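Local coordinates for protein transferrin (Manduca sexta, PDB 6WB6) that binds a single ferric ion together with a carbonate anion and transports iron as a secreted insect transferrin, at residues R37-C42 and A612-L617; V95-L100 and E247-L252; R367-F372 and F618-E623. All blocks are in the same frame, centred on the assembly; numbering follows the deposited sequence.

Overall arrangement
From the N terminus, the chain passes through residues 37-42 at the start of helix 39-47 and, about 570 residues later, meets them again at 612-617, so interaction 1 closes a long loop between the two transferrin-like halves. Within that loop, interaction 2 closes a shorter one, pairing strand 90-97 with strand 249-252 in a mixed sheet of the N-terminal half. Interaction 3 ties helix 360-375 to the loop after helix 597-611, within the C-terminal half; it opens at 367-372 and closes at 618-623, just past the end of interaction 1, so the two cross along the chain. They touch, their centres about 8 Å apart, whereas the centre of interaction 2 lies about 42 Å from that of interaction 1.

Interaction 1 of 3, residues R37-C42 and A612-L617; sequences RDRVEC and ATRPDL
Arg39 and Leu617 run side by side and point the same way, the methyl CD2 of Leu617 lying over one face of the Arg39 guanidinium, 3.4 Å from NH1. Arg39 has CG anti to its backbone nitrogen (chi1 -163°) and bends at chi3, which lays the outer part of the chain, from CD to the guanidinium, against the leucine methyl CD2 while its charged end travels on to Asp60, its salt-bridge partner. Arg614 approaches obliquely, its guanidinium plane turned 72° from that of Arg39, and the two NH2 atoms stay 4.2 Å apart. A water accepts from Arg39 NH1 and Arg614 NH2 and so links the two like charges; Asp616 probably eases them as well, since its OD1 takes Arg614 NE at 3.1 Å through the syn lone pair.

The backbones meet more directly. Arg39 N donates to Asp616 O (2.7 Å), and Val40 N makes a weak hydrogen bond to Leu617 O. Asp38 suits the place before them: its OD1 accepts from Glu41 N at 2.9 Å, its OD2 is shared by Arg37 NE and Asn619 N, and its CB rests 3.3 Å from Asp616 O. One carboxylate thus serves both the helix and the opposing loop. This is an N-capped helix start, whose first-turn N-H groups donate to carbonyls of the loop 612-617, at the junction between the N- and C-terminal halves of a bilobal transferrin.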
ATOM      1  N   ARG A  37       0.495  -9.374  16.016  1.00 22.28           N
ATOM      2  CA  ARG A  37       0.238  -9.426  14.576  1.00 35.03           C
ATOM      3  C   ARG A  37       1.020  -8.341  13.850  1.00 23.09           C
ATOM      4  O   ARG A  37       1.497  -8.538  12.723  1.00 20.50           O
ATOM      5  CB  ARG A  37      -1.270  -9.264  14.320  1.00 27.15           C
ATOM      6  CG  ARG A  37      -1.643  -8.926  12.863  1.00 33.02           C
ATOM      7  CD  ARG A  37      -3.098  -8.462  12.732  1.00 23.94           C
ATOM      8  NE  ARG A  37      -3.189  -7.029  12.950  1.00 25.22           N
ATOM      9  CZ  ARG A  37      -3.824  -6.445  13.957  1.00 18.84           C
ATOM     10  NH1 ARG A  37      -4.489  -7.165  14.851  1.00 27.18           N
ATOM     11  NH2 ARG A  37      -3.825  -5.126  14.045  1.00 23.44           N
ATOM     12  N   ASP A  38       1.142  -7.185  14.482  1.00 18.89           N
ATOM     13  CA  ASP A  38       1.840  -6.042  13.918  1.00 24.08           C
ATOM     14  C   ASP A  38       1.882  -4.974  14.993  1.00 28.54           C
ATOM     15  O   ASP A  38       1.289  -5.137  16.073  1.00 21.04           O
ATOM     16  CB  ASP A  38       1.128  -5.544  12.666  1.00 25.71           C
ATOM     17  CG  ASP A  38      -0.399  -5.371  12.877  1.00 24.01           C
ATOM     18  OD1 ASP A  38      -0.837  -4.775  13.895  1.00 21.02           O
ATOM     19  OD2 ASP A  38      -1.153  -5.834  12.008  1.00 22.07           O
ATOM     20  N   ARG A  39       2.534  -3.851  14.675  1.00 19.96           N
ATOM     21  CA  ARG A  39       2.639  -2.777  15.647  1.00 18.02           C
ATOM     22  C   ARG A  39       1.262  -2.284  16.099  1.00 17.60           C
ATOM     23  O   ARG A  39       1.080  -1.937  17.272  1.00 19.95           O
ATOM     24  CB  ARG A  39       3.454  -1.638  15.057  1.00 18.66           C
ATOM     25  CG  ARG A  39       3.956  -0.691  16.098  1.00 22.52           C
ATOM     26  CD  ARG A  39       4.865   0.370  15.525  1.00 23.77           C
ATOM     27  NE  ARG A  39       6.237  -0.112  15.366  1.00 27.67           N
ATOM     28  CZ  ARG A  39       7.193   0.565  14.738  1.00 27.80           C
ATOM     29  NH1 ARG A  39       6.941   1.758  14.181  1.00 25.61           N
ATOM     30  NH2 ARG A  39       8.396   0.044  14.646  1.00 25.38           N
ATOM     31  N   VAL A  40       0.296  -2.185  15.186  1.00 16.22           N
ATOM     32  CA  VAL A  40      -1.028  -1.712  15.601  1.00 20.76           C
ATOM     33  C   VAL A  40      -1.569  -2.589  16.727  1.00 21.16           C
ATOM     34  O   VAL A  40      -1.967  -2.094  17.790  1.00 20.66           O
ATOM     35  CB  VAL A  40      -1.997  -1.643  14.405  1.00 16.58           C
ATOM     36  CG1 VAL A  40      -3.418  -1.291  14.875  1.00 24.82           C
ATOM     37  CG2 VAL A  40      -1.544  -0.590  13.457  1.00 13.26           C
ATOM     38  N   GLU A  41      -1.553  -3.907  16.530  1.00 22.57           N
ATOM     39  CA  GLU A  41      -1.940  -4.796  17.623  1.00 20.70           C
ATOM     40  C   GLU A  41      -1.079  -4.586  18.868  1.00 20.09           C
ATOM     41  O   GLU A  41      -1.589  -4.660  19.994  1.00 17.75           O
ATOM     42  CB  GLU A  41      -1.858  -6.262  17.201  1.00 21.91           C
ATOM     43  CG  GLU A  41      -2.334  -7.170  18.341  1.00 29.18           C
ATOM     44  CD  GLU A  41      -2.654  -8.588  17.921  1.00 28.61           C
ATOM     45  OE1 GLU A  41      -3.831  -8.980  18.093  1.00 23.20           O
ATOM     46  OE2 GLU A  41      -1.739  -9.291  17.428  1.00 28.53           O
ATOM     47  N   CYS A  42       0.234  -4.351  18.689  1.00 19.08           N
ATOM     48  CA  CYS A  42       1.126  -4.195  19.841  1.00 20.19           C
ATOM     49  C   CYS A  42       0.616  -3.124  20.784  1.00 16.93           C
ATOM     50  O   CYS A  42       0.663  -3.292  22.008  1.00 18.24           O
ATOM     51  CB  CYS A  42       2.558  -3.842  19.395  1.00 20.27           C
ATOM     52  SG  CYS A  42       3.555  -5.250  18.944  1.00 22.52           S
ATOM     53  N   ALA A 612       3.681  -2.879   1.631  1.00 19.72           N
ATOM     54  CA  ALA A 612       4.273  -3.996   0.912  1.00 24.56           C
ATOM     55  C   ALA A 612       5.599  -4.406   1.550  1.00 36.51           C
ATOM     56  O   ALA A 612       5.902  -5.600   1.672  1.00 32.09           O
ATOM     57  CB  ALA A 612       4.445  -3.617  -0.559  1.00 21.61           C
ATOM     58  N   THR A 613       6.377  -3.426   1.997  1.00 23.92           N
ATOM     59  CA  THR A 613       7.630  -3.654   2.687  1.00 33.76           C
ATOM     60  C   THR A 613       7.537  -3.455   4.196  1.00 34.07           C
ATOM     61  O   THR A 613       8.534  -3.662   4.893  1.00 30.92           O
ATOM     62  CB  THR A 613       8.697  -2.707   2.141  1.00 39.79           C
ATOM     63  OG1 THR A 613       8.566  -1.430   2.788  1.00 32.66           O
ATOM     64  CG2 THR A 613       8.536  -2.540   0.630  1.00 46.24           C
ATOM     65  N   ARG A 614       6.388  -3.031   4.727  1.00 31.55           N
ATOM     66  CA  ARG A 614       6.253  -2.814   6.168  1.00 28.00           C
ATOM     67  C   ARG A 614       5.057  -3.575   6.722  1.00 25.35           C
ATOM     68  O   ARG A 614       4.193  -2.994   7.378  1.00 20.44           O
ATOM     69  CB  ARG A 614       6.130  -1.329   6.491  1.00 27.36           C
ATOM     70  CG  ARG A 614       7.360  -0.488   6.202  1.00 29.01           C
ATOM     71  CD  ARG A 614       8.623  -0.940   6.957  1.00 37.61           C
ATOM     72  NE  ARG A 614       8.517  -0.916   8.423  1.00 24.84           N
ATOM     73  CZ  ARG A 614       8.470   0.192   9.157  1.00 27.12           C
ATOM     74  NH1 ARG A 614       8.489   1.372   8.577  1.00 29.17           N
ATOM     75  NH2 ARG A 614       8.402   0.127  10.472  1.00 28.67           N
ATOM     76  N   PRO A 615       4.988  -4.892   6.495  1.00 26.73           N
ATOM     77  CA  PRO A 615       3.933  -5.686   7.132  1.00 25.21           C
ATOM     78  C   PRO A 615       4.022  -5.683   8.637  1.00 30.59           C
ATOM     79  O   PRO A 615       3.043  -6.057   9.294  1.00 27.06           O
ATOM     80  CB  PRO A 615       4.156  -7.097   6.568  1.00 27.72           C
ATOM     81  CG  PRO A 615       5.568  -7.133   6.183  1.00 32.57           C
ATOM     82  CD  PRO A 615       5.909  -5.736   5.720  1.00 28.47           C
ATOM     83  N   ASP A 616       5.162  -5.258   9.207  1.00 24.17           N
ATOM     84  CA  ASP A 616       5.294  -5.207  10.658  1.00 24.80           C
ATOM     85  C   ASP A 616       4.462  -4.086  11.254  1.00 27.93           C
ATOM     86  O   ASP A 616       4.075  -4.163  12.421  1.00 24.99           O
ATOM     87  CB  ASP A 616       6.754  -5.013  11.044  1.00 24.48           C
ATOM     88  CG  ASP A 616       7.379  -3.817  10.372  1.00 26.88           C
ATOM     89  OD1 ASP A 616       7.018  -3.542   9.213  1.00 33.51           O
ATOM     90  OD2 ASP A 616       8.234  -3.153  10.985  1.00 27.92           O
ATOM     91  N   LEU A 617       4.199  -3.031  10.477  1.00 19.90           N
ATOM     92  CA  LEU A 617       3.364  -1.937  10.961  1.00 24.76           C
ATOM     93  C   LEU A 617       1.898  -2.339  10.989  1.00 18.81           C
ATOM     94  O   LEU A 617       1.189  -2.092  11.967  1.00 15.37           O
ATOM     95  CB  LEU A 617       3.534  -0.710  10.070  1.00 22.60           C
ATOM     96  CG  LEU A 617       4.814   0.122  10.188  1.00 25.95           C
ATOM     97  CD1 LEU A 617       4.762   1.149   9.118  1.00 24.00           C
ATOM     98  CD2 LEU A 617       4.962   0.760  11.587  1.00 23.47           C
TER
HETATM   99  O   HOH W   1       8.708   2.542  11.668  1.00 30.24           O

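Interaction 2 of 3, residues V95-L100 and E247-L252; sequences VVHKDL and EEFRYL
Lys98 folds its CG between backbone nitrogen and carbonyl carbon (chi1 70°) and is extended beyond, while Arg250 bends at chi2 (-85°); the two cross so that Lys98 CB sits over the centre of the Arg250 guanidinium, 3.7 Å above its plane. Arg250 NH1 also grips two carbonyls, Glu247 O at 2.6 Å and Phe249 O at 3.0 Å, which fixes the group's rotation. Farther out, the extended stem of Lys98, long enough to continue past the guanidinium, lies alongside Glu248 and makes a long salt bridge, NZ to OE2 3.7 Å.

Beside them, His97 and Phe249 point the same way, with Phe249 CE2 3.5 Å from His97 CD2 and the ring planes meeting obliquely at 39°. Phe249 is buried against Leu211 and Ala212 of helix 203-213. Val95 and Tyr251 share one face of the sheet, Val95 CG2 reaching Tyr251 CD1 at 4.0 Å.

Val96 and Arg250 exchange both backbone hydrogen bonds, and Lys98 N donates to Glu248 O just where a type I turn from His97 to Leu100 begins. The result is an antiparallel strand pair, 90-97 with 249-252, in the mixed sheet of the N-terminal half of this transferrin.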
ATOM      1  N   VAL A  95      11.560  28.945   3.174  1.00 15.93           N
ATOM      2  CA  VAL A  95      12.781  29.673   2.821  1.00 15.68           C
ATOM      3  C   VAL A  95      12.513  30.501   1.564  1.00 15.83           C
ATOM      4  O   VAL A  95      12.043  29.974   0.551  1.00 18.50           O
ATOM      5  CB  VAL A  95      13.984  28.730   2.630  1.00 19.22           C
ATOM      6  CG1 VAL A  95      15.254  29.528   2.265  1.00 24.24           C
ATOM      7  CG2 VAL A  95      14.242  27.843   3.916  1.00 16.59           C
ATOM      8  N   VAL A  96      12.834  31.794   1.636  1.00 19.53           N
ATOM      9  CA  VAL A  96      12.607  32.757   0.566  1.00 20.49           C
ATOM     10  C   VAL A  96      13.892  33.542   0.311  1.00 22.96           C
ATOM     11  O   VAL A  96      14.825  33.527   1.114  1.00 19.04           O
ATOM     12  CB  VAL A  96      11.462  33.729   0.905  1.00 17.19           C
ATOM     13  CG1 VAL A  96      10.165  32.997   0.999  1.00 15.47           C
ATOM     14  CG2 VAL A  96      11.757  34.454   2.216  1.00 18.35           C
ATOM     15  N   HIS A  97      13.922  34.240  -0.830  1.00 21.72           N
ATOM     16  CA  HIS A  97      14.975  35.211  -1.097  1.00 21.42           C
ATOM     17  C   HIS A  97      14.763  36.404  -0.188  1.00 20.46           C
ATOM     18  O   HIS A  97      13.624  36.780   0.084  1.00 27.14           O
ATOM     19  CB  HIS A  97      14.950  35.659  -2.560  1.00 25.35           C
ATOM     20  CG  HIS A  97      15.322  34.582  -3.531  1.00 24.25           C
ATOM     21  ND1 HIS A  97      14.397  33.719  -4.080  1.00 26.28           N
ATOM     22  CD2 HIS A  97      16.519  34.232  -4.057  1.00 29.99           C
ATOM     23  CE1 HIS A  97      15.011  32.878  -4.895  1.00 22.60           C
ATOM     24  NE2 HIS A  97      16.300  33.167  -4.896  1.00 23.30           N
ATOM     25  N   LYS A  98      15.859  36.998   0.294  1.00 27.81           N
ATOM     26  CA  LYS A  98      15.736  38.074   1.286  1.00 25.56           C
ATOM     27  C   LYS A  98      14.890  39.233   0.772  1.00 26.28           C
ATOM     28  O   LYS A  98      14.176  39.875   1.553  1.00 29.98           O
ATOM     29  CB  LYS A  98      17.120  38.585   1.694  1.00 28.32           C
ATOM     30  CG  LYS A  98      17.870  39.358   0.637  1.00 30.29           C
ATOM     31  CD  LYS A  98      18.964  40.216   1.291  1.00 40.62           C
ATOM     32  CE  LYS A  98      19.883  40.878   0.273  1.00 48.04           C
ATOM     33  NZ  LYS A  98      20.928  41.711   0.938  1.00 54.53           N
ATOM     34  N   ASP A  99      14.957  39.514  -0.523  1.00 23.15           N
ATOM     35  CA  ASP A  99      14.249  40.624  -1.144  1.00 29.65           C
ATOM     36  C   ASP A  99      12.832  40.277  -1.602  1.00 26.44           C
ATOM     37  O   ASP A  99      12.147  41.143  -2.151  1.00 23.41           O
ATOM     38  CB  ASP A  99      15.069  41.144  -2.327  1.00 28.39           C
ATOM     39  CG  ASP A  99      16.394  41.744  -1.895  1.00 42.45           C
ATOM     40  OD1 ASP A  99      16.420  42.464  -0.871  1.00 39.28           O
ATOM     41  OD2 ASP A  99      17.412  41.484  -2.570  1.00 55.16           O
ATOM     42  N   LEU A 100      12.358  39.063  -1.382  1.00 25.40           N
ATOM     43  CA  LEU A 100      10.978  38.765  -1.735  1.00 25.38           C
ATOM     44  C   LEU A 100      10.036  39.727  -1.015  1.00 30.52           C
ATOM     45  O   LEU A 100      10.001  39.736   0.228  1.00 28.81           O
ATOM     46  CB  LEU A 100      10.603  37.335  -1.383  1.00 25.73           C
ATOM     47  CG  LEU A 100       9.130  36.921  -1.595  1.00 27.57           C
ATOM     48  CD1 LEU A 100       8.793  36.655  -3.050  1.00 24.98           C
ATOM     49  CD2 LEU A 100       8.819  35.662  -0.766  1.00 25.78           C
ATOM     50  N   GLU A 247      22.957  35.142   3.767  1.00 32.58           N
ATOM     51  CA  GLU A 247      22.447  36.502   3.892  1.00 29.99           C
ATOM     52  C   GLU A 247      21.476  36.847   2.773  1.00 26.97           C
ATOM     53  O   GLU A 247      20.646  37.752   2.930  1.00 25.94           O
ATOM     54  CB  GLU A 247      23.613  37.493   3.892  1.00 34.05           C
ATOM     55  CG  GLU A 247      24.353  37.534   5.211  1.00 46.94           C
ATOM     56  CD  GLU A 247      25.624  38.373   5.160  1.00 47.98           C
ATOM     57  OE1 GLU A 247      25.997  38.840   4.061  1.00 51.85           O
ATOM     58  OE2 GLU A 247      26.240  38.564   6.227  1.00 42.97           O
ATOM     59  N   GLU A 248      21.591  36.176   1.634  1.00 26.14           N
ATOM     60  CA  GLU A 248      20.669  36.394   0.525  1.00 28.10           C
ATOM     61  C   GLU A 248      19.317  35.724   0.729  1.00 21.17           C
ATOM     62  O   GLU A 248      18.410  35.948  -0.075  1.00 24.70           O
ATOM     63  CB  GLU A 248      21.302  35.896  -0.780  1.00 32.49           C
ATOM     64  CG  GLU A 248      22.550  36.706  -1.189  1.00 34.04           C
ATOM     65  CD  GLU A 248      22.300  38.200  -1.072  1.00 44.69           C
ATOM     66  OE1 GLU A 248      21.334  38.673  -1.714  1.00 47.85           O
ATOM     67  OE2 GLU A 248      23.027  38.887  -0.310  1.00 45.67           O
ATOM     68  N   PHE A 249      19.151  34.942   1.791  1.00 27.08           N
ATOM     69  CA  PHE A 249      17.946  34.160   2.014  1.00 23.22           C
ATOM     70  C   PHE A 249      17.470  34.366   3.435  1.00 25.65           C
ATOM     71  O   PHE A 249      18.198  34.869   4.289  1.00 18.51           O
ATOM     72  CB  PHE A 249      18.190  32.670   1.741  1.00 22.74           C
ATOM     73  CG  PHE A 249      18.606  32.406   0.346  1.00 22.91           C
ATOM     74  CD1 PHE A 249      19.936  32.518  -0.022  1.00 17.49           C
ATOM     75  CD2 PHE A 249      17.663  32.119  -0.618  1.00 19.93           C
ATOM     76  CE1 PHE A 249      20.325  32.302  -1.301  1.00 20.47           C
ATOM     77  CE2 PHE A 249      18.043  31.910  -1.915  1.00 24.41           C
ATOM     78  CZ  PHE A 249      19.388  32.020  -2.263  1.00 23.46           C
ATOM     79  N   ARG A 250      16.222  33.973   3.668  1.00 26.39           N
ATOM     80  CA  ARG A 250      15.582  34.162   4.952  1.00 20.40           C
ATOM     81  C   ARG A 250      14.556  33.057   5.173  1.00 25.02           C
ATOM     82  O   ARG A 250      13.945  32.551   4.226  1.00 18.05           O
ATOM     83  CB  ARG A 250      14.875  35.522   5.037  1.00 22.73           C
ATOM     84  CG  ARG A 250      15.778  36.748   4.849  1.00 31.71           C
ATOM     85  CD  ARG A 250      16.470  37.183   6.135  1.00 28.80           C
ATOM     86  NE  ARG A 250      17.104  38.492   5.968  1.00 36.32           N
ATOM     87  CZ  ARG A 250      18.272  38.700   5.367  1.00 28.45           C
ATOM     88  NH1 ARG A 250      18.963  37.693   4.871  1.00 31.25           N
ATOM     89  NH2 ARG A 250      18.753  39.925   5.268  1.00 32.67           N
ATOM     90  N   TYR A 251      14.355  32.694   6.430  1.00 21.57           N
ATOM     91  CA  TYR A 251      13.157  31.958   6.758  1.00 23.41           C
ATOM     92  C   TYR A 251      12.001  32.940   6.720  1.00 24.20           C
ATOM     93  O   TYR A 251      12.147  34.099   7.096  1.00 22.76           O
ATOM     94  CB  TYR A 251      13.238  31.320   8.137  1.00 22.61           C
ATOM     95  CG  TYR A 251      14.366  30.368   8.358  1.00 16.84           C
ATOM     96  CD1 TYR A 251      14.462  29.179   7.661  1.00 21.70           C
ATOM     97  CD2 TYR A 251      15.308  30.630   9.331  1.00 26.29           C
ATOM     98  CE1 TYR A 251      15.504  28.304   7.895  1.00 23.71           C
ATOM     99  CE2 TYR A 251      16.332  29.773   9.579  1.00 23.61           C
ATOM    100  CZ  TYR A 251      16.436  28.610   8.865  1.00 19.00           C
ATOM    101  OH  TYR A 251      17.484  27.767   9.141  1.00 20.29           O
ATOM    102  N   LEU A 252      10.850  32.475   6.271  1.00 23.58           N
ATOM    103  CA  LEU A 252       9.610  33.212   6.408  1.00 23.05           C
ATOM    104  C   LEU A 252       8.851  32.605   7.586  1.00 32.43           C
ATOM    105  O   LEU A 252       8.597  31.392   7.608  1.00 22.43           O
ATOM    106  CB  LEU A 252       8.804  33.148   5.113  1.00 18.66           C
ATOM    107  CG  LEU A 252       7.432  33.823   5.136  1.00 27.81           C
ATOM    108  CD1 LEU A 252       7.543  35.340   5.218  1.00 23.80           C
ATOM    109  CD2 LEU A 252       6.608  33.423   3.902  1.00 27.10           C
TER
HETATM  110  O   HOH W   2      21.150  40.585   4.067  1.00 34.81           O

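Interaction 3 of 3, residues R367-F372 and F618-E623; sequences RAMSVF and FNIYGE
Phe618 is the bump of this contact, its flat ring thrust against the hollow formed by Ala368, Met369 and Phe372 on one side of a helix. With CG anti to the backbone nitrogen (chi1 -177°), the ring is carried from the loop to the helix surface. There Met369 CA lies over the ring face, 4.1 Å from its centroid in a CH-pi contact, and Met369 CB comes within 3.6 Å of Phe618 CZ. Ala368 forms another part of the wall, its CB 3.9 Å from Phe618 CE1; so small a side chain lets the ring rim settle close to the helix backbone.

Phe372 completes the hollow differently. Its ring is nearly parallel to that of Phe618 (17°) but displaced in its own plane, with little of one ring above the other, and it is Phe618 CB that sits over the centre of the Phe372 face, 4.0 Å from the centroid. Met369 crosses Phe618 at about a right angle, its flexible thioether curving past the ring in an oblique Met-aromatic contact, Met369 SD 4.0 Å from Phe618 CE2. Met369 SD also touches Ile620 CD1 at 4.1 Å, so a second, smaller bump from the loop meets the methionine at its sulfur. No hydrogen bond joins the two segments; they meet through apolar surfaces.

Around this buried patch, helix 597-611 packs on Met369 and Phe372 through Leu607, Met610 and Leu611, strand 381-386 brings Leu382 to Met369, and Val40 of helix 39-47 touches both phenylalanines, so that helix 360-375 and the loop 618-623 both lie against the N-terminal half.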
ATOM      1  N   ARG A 367     -11.489  -2.046  10.825  1.00 19.71           N
ATOM      2  CA  ARG A 367     -11.383  -0.915  11.741  1.00 13.57           C
ATOM      3  C   ARG A 367      -9.940  -0.659  12.158  1.00 19.35           C
ATOM      4  O   ARG A 367      -9.547   0.496  12.327  1.00 14.37           O
ATOM      5  CB  ARG A 367     -12.250  -1.144  12.969  1.00 23.20           C
ATOM      6  CG  ARG A 367     -13.736  -0.934  12.652  1.00 22.58           C
ATOM      7  CD  ARG A 367     -14.634  -1.189  13.877  1.00 29.73           C
ATOM      8  NE  ARG A 367     -16.027  -0.882  13.565  1.00 32.46           N
ATOM      9  CZ  ARG A 367     -17.070  -1.408  14.195  1.00 34.64           C
ATOM     10  NH1 ARG A 367     -16.881  -2.284  15.185  1.00 31.64           N
ATOM     11  NH2 ARG A 367     -18.304  -1.058  13.829  1.00 29.40           N
ATOM     12  N   ALA A 368      -9.151  -1.719  12.384  1.00 19.42           N
ATOM     13  CA  ALA A 368      -7.743  -1.514  12.716  1.00 19.65           C
ATOM     14  C   ALA A 368      -7.002  -0.955  11.509  1.00 18.21           C
ATOM     15  O   ALA A 368      -6.174  -0.052  11.641  1.00 22.63           O
ATOM     16  CB  ALA A 368      -7.109  -2.827  13.198  1.00 18.33           C
ATOM     17  N   MET A 369      -7.349  -1.437  10.320  1.00 16.66           N
ATOM     18  CA  MET A 369      -6.791  -0.891   9.092  1.00 17.27           C
ATOM     19  C   MET A 369      -7.189   0.566   8.892  1.00 15.44           C
ATOM     20  O   MET A 369      -6.385   1.375   8.419  1.00 18.67           O
ATOM     21  CB  MET A 369      -7.249  -1.746   7.919  1.00 23.69           C
ATOM     22  CG  MET A 369      -6.701  -1.358   6.590  1.00 32.64           C
ATOM     23  SD  MET A 369      -6.873  -2.725   5.446  1.00 35.97           S
ATOM     24  CE  MET A 369      -8.607  -3.108   5.638  1.00 32.15           C
ATOM     25  N   SER A 370      -8.427   0.930   9.228  1.00 14.06           N
ATOM     26  CA  SER A 370      -8.852   2.315   9.047  1.00 19.96           C
ATOM     27  C   SER A 370      -8.052   3.252   9.929  1.00 16.41           C
ATOM     28  O   SER A 370      -7.647   4.322   9.490  1.00 12.15           O
ATOM     29  CB  SER A 370     -10.330   2.490   9.367  1.00 14.28           C
ATOM     30  OG  SER A 370     -10.600   3.849   9.471  1.00 20.32           O
ATOM     31  N   VAL A 371      -7.884   2.896  11.206  1.00 15.84           N
ATOM     32  CA  VAL A 371      -7.170   3.785  12.110  1.00 20.24           C
ATOM     33  C   VAL A 371      -5.715   3.912  11.683  1.00 18.87           C
ATOM     34  O   VAL A 371      -5.125   4.993  11.751  1.00 19.14           O
ATOM     35  CB  VAL A 371      -7.294   3.294  13.559  1.00 26.35           C
ATOM     36  CG1 VAL A 371      -6.775   4.335  14.475  1.00 22.90           C
ATOM     37  CG2 VAL A 371      -8.737   3.051  13.920  1.00 28.54           C
ATOM     38  N   PHE A 372      -5.130   2.827  11.192  1.00 15.37           N
ATOM     39  CA  PHE A 372      -3.765   2.911  10.705  1.00 18.20           C
ATOM     40  C   PHE A 372      -3.685   3.831   9.485  1.00 20.45           C
ATOM     41  O   PHE A 372      -2.886   4.780   9.454  1.00 18.72           O
ATOM     42  CB  PHE A 372      -3.249   1.513  10.374  1.00 14.15           C
ATOM     43  CG  PHE A 372      -1.897   1.523   9.749  1.00 14.34           C
ATOM     44  CD1 PHE A 372      -0.779   1.750  10.523  1.00 17.26           C
ATOM     45  CD2 PHE A 372      -1.745   1.315   8.406  1.00 15.22           C
ATOM     46  CE1 PHE A 372       0.475   1.789   9.949  1.00 24.35           C
ATOM     47  CE2 PHE A 372      -0.498   1.362   7.828  1.00 19.52           C
ATOM     48  CZ  PHE A 372       0.611   1.589   8.606  1.00 18.83           C
ATOM     49  N   PHE A 618       1.419  -2.884   9.886  1.00 21.64           N
ATOM     50  CA  PHE A 618       0.080  -3.428   9.802  1.00 18.37           C
ATOM     51  C   PHE A 618       0.163  -4.575   8.818  1.00 22.78           C
ATOM     52  O   PHE A 618       0.659  -4.403   7.701  1.00 23.52           O
ATOM     53  CB  PHE A 618      -0.953  -2.405   9.364  1.00 28.18           C
ATOM     54  CG  PHE A 618      -2.347  -2.955   9.357  1.00 24.51           C
ATOM     55  CD1 PHE A 618      -3.053  -3.083  10.540  1.00 24.33           C
ATOM     56  CD2 PHE A 618      -2.929  -3.390   8.184  1.00 26.09           C
ATOM     57  CE1 PHE A 618      -4.321  -3.600  10.561  1.00 20.45           C
ATOM     58  CE2 PHE A 618      -4.214  -3.922   8.192  1.00 28.05           C
ATOM     59  CZ  PHE A 618      -4.910  -4.026   9.376  1.00 29.37           C
ATOM     60  N   ASN A 619      -0.279  -5.752   9.250  1.00 19.47           N
ATOM     61  CA  ASN A 619      -0.106  -6.956   8.466  1.00 16.96           C
ATOM     62  C   ASN A 619      -1.359  -7.097   7.614  1.00 19.94           C
ATOM     63  O   ASN A 619      -2.304  -7.827   7.937  1.00 21.88           O
ATOM     64  CB  ASN A 619       0.129  -8.144   9.381  1.00 25.11           C
ATOM     65  CG  ASN A 619       0.623  -9.355   8.638  1.00 29.41           C
ATOM     66  OD1 ASN A 619       0.802  -9.322   7.419  1.00 31.16           O
ATOM     67  ND2 ASN A 619       0.857 -10.437   9.368  1.00 35.64           N
ATOM     68  N   ILE A 620      -1.376  -6.334   6.521  1.00 23.67           N
ATOM     69  CA  ILE A 620      -2.574  -6.233   5.703  1.00 22.60           C
ATOM     70  C   ILE A 620      -2.954  -7.593   5.122  1.00 23.87           C
ATOM     71  O   ILE A 620      -4.134  -7.914   5.013  1.00 19.62           O
ATOM     72  CB  ILE A 620      -2.390  -5.160   4.610  1.00 25.19           C
ATOM     73  CG1 ILE A 620      -3.685  -4.995   3.812  1.00 27.18           C
ATOM     74  CG2 ILE A 620      -1.231  -5.471   3.686  1.00 25.13           C
ATOM     75  CD1 ILE A 620      -3.750  -3.707   2.982  1.00 27.69           C
ATOM     76  N   TYR A 621      -1.971  -8.415   4.753  1.00 20.18           N
ATOM     77  CA  TYR A 621      -2.250  -9.720   4.163  1.00 22.65           C
ATOM     78  C   TYR A 621      -2.042 -10.882   5.124  1.00 24.17           C
ATOM     79  O   TYR A 621      -2.121 -12.027   4.698  1.00 27.81           O
ATOM     80  CB  TYR A 621      -1.382  -9.945   2.920  1.00 28.92           C
ATOM     81  CG  TYR A 621      -1.394  -8.804   1.934  1.00 25.52           C
ATOM     82  CD1 TYR A 621      -2.579  -8.238   1.511  1.00 20.82           C
ATOM     83  CD2 TYR A 621      -0.210  -8.283   1.448  1.00 28.82           C
ATOM     84  CE1 TYR A 621      -2.596  -7.201   0.625  1.00 28.80           C
ATOM     85  CE2 TYR A 621      -0.215  -7.241   0.551  1.00 24.21           C
ATOM     86  CZ  TYR A 621      -1.415  -6.701   0.145  1.00 26.63           C
ATOM     87  OH  TYR A 621      -1.452  -5.658  -0.739  1.00 23.22           O
ATOM     88  N   GLY A 622      -1.792 -10.633   6.405  1.00 24.69           N
ATOM     89  CA  GLY A 622      -1.459 -11.703   7.325  1.00 22.81           C
ATOM     90  C   GLY A 622      -2.678 -12.295   8.035  1.00 26.71           C
ATOM     91  O   GLY A 622      -3.808 -11.844   7.876  1.00 22.88           O
ATOM     92  N   GLU A 623      -2.414 -13.330   8.830  1.00 22.20           N
ATOM     93  CA  GLU A 623      -3.422 -13.895   9.722  1.00 29.05           C
ATOM     94  C   GLU A 623      -3.975 -12.828  10.650  1.00 31.41           C
ATOM     95  O   GLU A 623      -3.249 -11.955  11.118  1.00 25.96           O
ATOM     96  CB  GLU A 623      -2.819 -15.023  10.570  1.00 43.78           C
ATOM     97  CG  GLU A 623      -3.139 -16.436  10.116  1.00 48.93           C
ATOM     98  CD  GLU A 623      -2.817 -17.478  11.196  1.00 56.39           C
ATOM     99  OE1 GLU A 623      -2.605 -17.088  12.369  1.00 44.56           O
ATOM    100  OE2 GLU A 623      -2.778 -18.684  10.869  1.00 64.09           O
TER